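Local coordinates for putative protein (Aquifex aeolicus, PDB 1T6T) that is of unknown function but carries a Toprim domain of the RNase M5-like type, so it probably acts on nucleic acids, at residues B[68-72]-B[106-110]. Residues are numbered along the deposited sequence; the frame is centred on the assembly and turned at random.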
loop_
_atom_site.group_PDB
_atom_site.type_symbol
_atom_site.label_atom_id
_atom_site.label_comp_id
_atom_site.label_asym_id
_atom_site.label_seq_id
_atom_site.Cartn_x
_atom_site.Cartn_y
_atom_site.Cartn_z
ATOM N N LEU B 68 -2.042 9.610 -8.716
ATOM C CA LEU B 68 -3.024 8.688 -9.279
ATOM C C LEU B 68 -3.266 7.476 -8.402
ATOM O O LEU B 68 -3.069 6.346 -8.836
ATOM C CB LEU B 68 -2.599 8.196 -10.662
ATOM C CG LEU B 68 -3.136 8.893 -11.911
ATOM C CD1 LEU B 68 -2.874 7.987 -13.109
ATOM C CD2 LEU B 68 -4.633 9.165 -11.774
ATOM N N PHE B 69 -3.692 7.708 -7.169
ATOM C CA PHE B 69 -3.979 6.608 -6.264
ATOM C C PHE B 69 -5.435 6.203 -6.441
ATOM O O PHE B 69 -6.252 6.993 -6.917
ATOM C CB PHE B 69 -3.691 7.040 -4.832
ATOM C CG PHE B 69 -2.253 7.363 -4.600
ATOM C CD1 PHE B 69 -1.299 6.349 -4.576
ATOM C CD2 PHE B 69 -1.834 8.682 -4.473
ATOM C CE1 PHE B 69 0.052 6.647 -4.433
ATOM C CE2 PHE B 69 -0.484 8.989 -4.329
ATOM C CZ PHE B 69 0.460 7.972 -4.309
ATOM N N ASP B 70 -5.756 4.965 -6.078
ATOM C CA ASP B 70 -7.119 4.475 -6.223
ATOM C C ASP B 70 -8.116 5.358 -5.489
ATOM O O ASP B 70 -7.752 6.096 -4.578
ATOM C CB ASP B 70 -7.222 3.030 -5.732
ATOM C CG ASP B 70 -6.334 2.085 -6.525
ATOM O OD1 ASP B 70 -5.984 2.420 -7.676
ATOM O OD2 ASP B 70 -5.995 1.005 -6.003
ATOM N N LEU B 71 -9.375 5.275 -5.904
ATOM C CA LEU B 71 -10.429 6.089 -5.322
ATOM C C LEU B 71 -11.134 5.456 -4.131
ATOM O O LEU B 71 -12.223 5.881 -3.762
ATOM C CB LEU B 71 -11.456 6.455 -6.399
ATOM C CG LEU B 71 -10.930 7.354 -7.524
ATOM C CD1 LEU B 71 -12.018 7.588 -8.553
ATOM C CD2 LEU B 71 -10.461 8.677 -6.944
ATOM N N ASP B 72 -10.517 4.447 -3.530
ATOM C CA ASP B 72 -11.109 3.803 -2.365
ATOM C C ASP B 72 -10.502 4.436 -1.112
ATOM O O ASP B 72 -9.649 5.319 -1.210
ATOM C CB ASP B 72 -10.859 2.289 -2.408
ATOM C CG ASP B 72 -9.391 1.927 -2.337
ATOM O OD1 ASP B 72 -8.538 2.777 -2.662
ATOM O OD2 ASP B 72 -9.089 0.773 -1.965
ATOM N N ILE B 106 -15.062 3.856 -11.893
ATOM C CA ILE B 106 -13.739 3.286 -11.708
ATOM C C ILE B 106 -13.288 3.564 -10.282
ATOM O O ILE B 106 -13.625 4.598 -9.704
ATOM C CB ILE B 106 -12.722 3.907 -12.696
ATOM C CG1 ILE B 106 -11.350 3.252 -12.516
ATOM C CG2 ILE B 106 -12.632 5.409 -12.475
ATOM C CD1 ILE B 106 -10.336 3.648 -13.577
ATOM N N ILE B 107 -12.556 2.624 -9.703
ATOM C CA ILE B 107 -12.044 2.803 -8.354
ATOM C C ILE B 107 -10.540 2.581 -8.360
ATOM O O ILE B 107 -9.784 3.375 -7.804
ATOM C CB ILE B 107 -12.686 1.815 -7.366
ATOM C CG1 ILE B 107 -14.158 2.180 -7.148
ATOM C CG2 ILE B 107 -11.929 1.835 -6.041
ATOM C CD1 ILE B 107 -14.378 3.562 -6.553
ATOM N N HIS B 108 -10.121 1.496 -9.008
ATOM C CA HIS B 108 -8.711 1.129 -9.091
ATOM C C HIS B 108 -8.134 1.478 -10.454
ATOM O O HIS B 108 -8.700 1.119 -11.485
ATOM C CB HIS B 108 -8.563 -0.371 -8.835
ATOM C CG HIS B 108 -9.146 -0.819 -7.533
ATOM N ND1 HIS B 108 -8.563 -0.531 -6.319
ATOM C CD2 HIS B 108 -10.278 -1.509 -7.253
ATOM C CE1 HIS B 108 -9.309 -1.023 -5.345
ATOM N NE2 HIS B 108 -10.356 -1.622 -5.885
ATOM N N ILE B 109 -7.002 2.178 -10.457
ATOM C CA ILE B 109 -6.353 2.574 -11.698
ATOM C C ILE B 109 -6.094 1.341 -12.555
ATOM O O ILE B 109 -6.110 1.403 -13.782
ATOM C CB ILE B 109 -5.010 3.291 -11.418
ATOM C CG1 ILE B 109 -5.222 4.418 -10.398
ATOM C CG2 ILE B 109 -4.434 3.838 -12.715
ATOM C CD1 ILE B 109 -6.286 5.433 -10.782
ATOM N N GLU B 110 -5.877 0.209 -11.898
ATOM C CA GLU B 110 -5.611 -1.037 -12.601
ATOM C C GLU B 110 -6.765 -1.417 -13.532
ATOM O O GLU B 110 -6.586 -2.192 -14.469
ATOM C CB GLU B 110 -5.374 -2.159 -11.586
ATOM C CG GLU B 110 -4.521 -3.294 -12.109
ATOM C CD GLU B 110 -4.295 -4.372 -11.071
ATOM O OE1 GLU B 110 -4.099 -4.024 -9.886
ATOM O OE2 GLU B 110 -4.298 -5.565 -11.441
HETATM O O HOH W 1 -5.277 -0.214 -8.921
#
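Asp-70 and His-108 join two loops of the Toprim fold. Residues 68-72 leave the C-terminal end of strand 64-67 in the parallel sheet, and 106-110 belong to a loop after helix 96-101. The Asp-Leu-Asp sequence of 70-72 fits the DxD motif of Toprim domains. In relatives such an acidic pair takes part in magnesium binding.

Three hydrogen bonds cross the contact, two of them to the Asp-70 carboxylate. His-108 ND1 donates to Asp-70 OD2 at 3.0 Å. The bond is nearly straight, 178° at the hydrogen, and OD2 lies in the ring plane. ND1 approaches OD2 from well above the carboxylate plane, and the two flat groups stand 89° apart. Ile-109 N gives the second bond, to Asp-70 OD1 (3.0 Å). A water links OD1 to Glu-110 N. The third bond is backbone only, Leu-71 N to Ile-107 O, at 2.7 Å. With an alanine at Asp-70, His-108 ND1 and Ile-109 N would probably be left without these acceptors and the imidazole freer to turn.

Asp-72 N-caps helix 73-88 through OD1, which accepts from Gly-75 N. Its OD2 is 3.8 Å from His-108 CE1. Glu-110 OE1 forms a salt bridge with Arg-77 of the second subunit.

Two apolar pairs add to the contact: Leu-71 CB meets Ile-107 CD1, and Leu-68 CD2 meets Ile-109 CD1. Ile-109 has CG1 anti to its carbonyl carbon (chi1 -51°), which puts this methylene, CG1, 3.3 Å from Leu-68 O. Ile-107 CG2 sits over the centre of the His-108 ring, 3.8 Å above its plane.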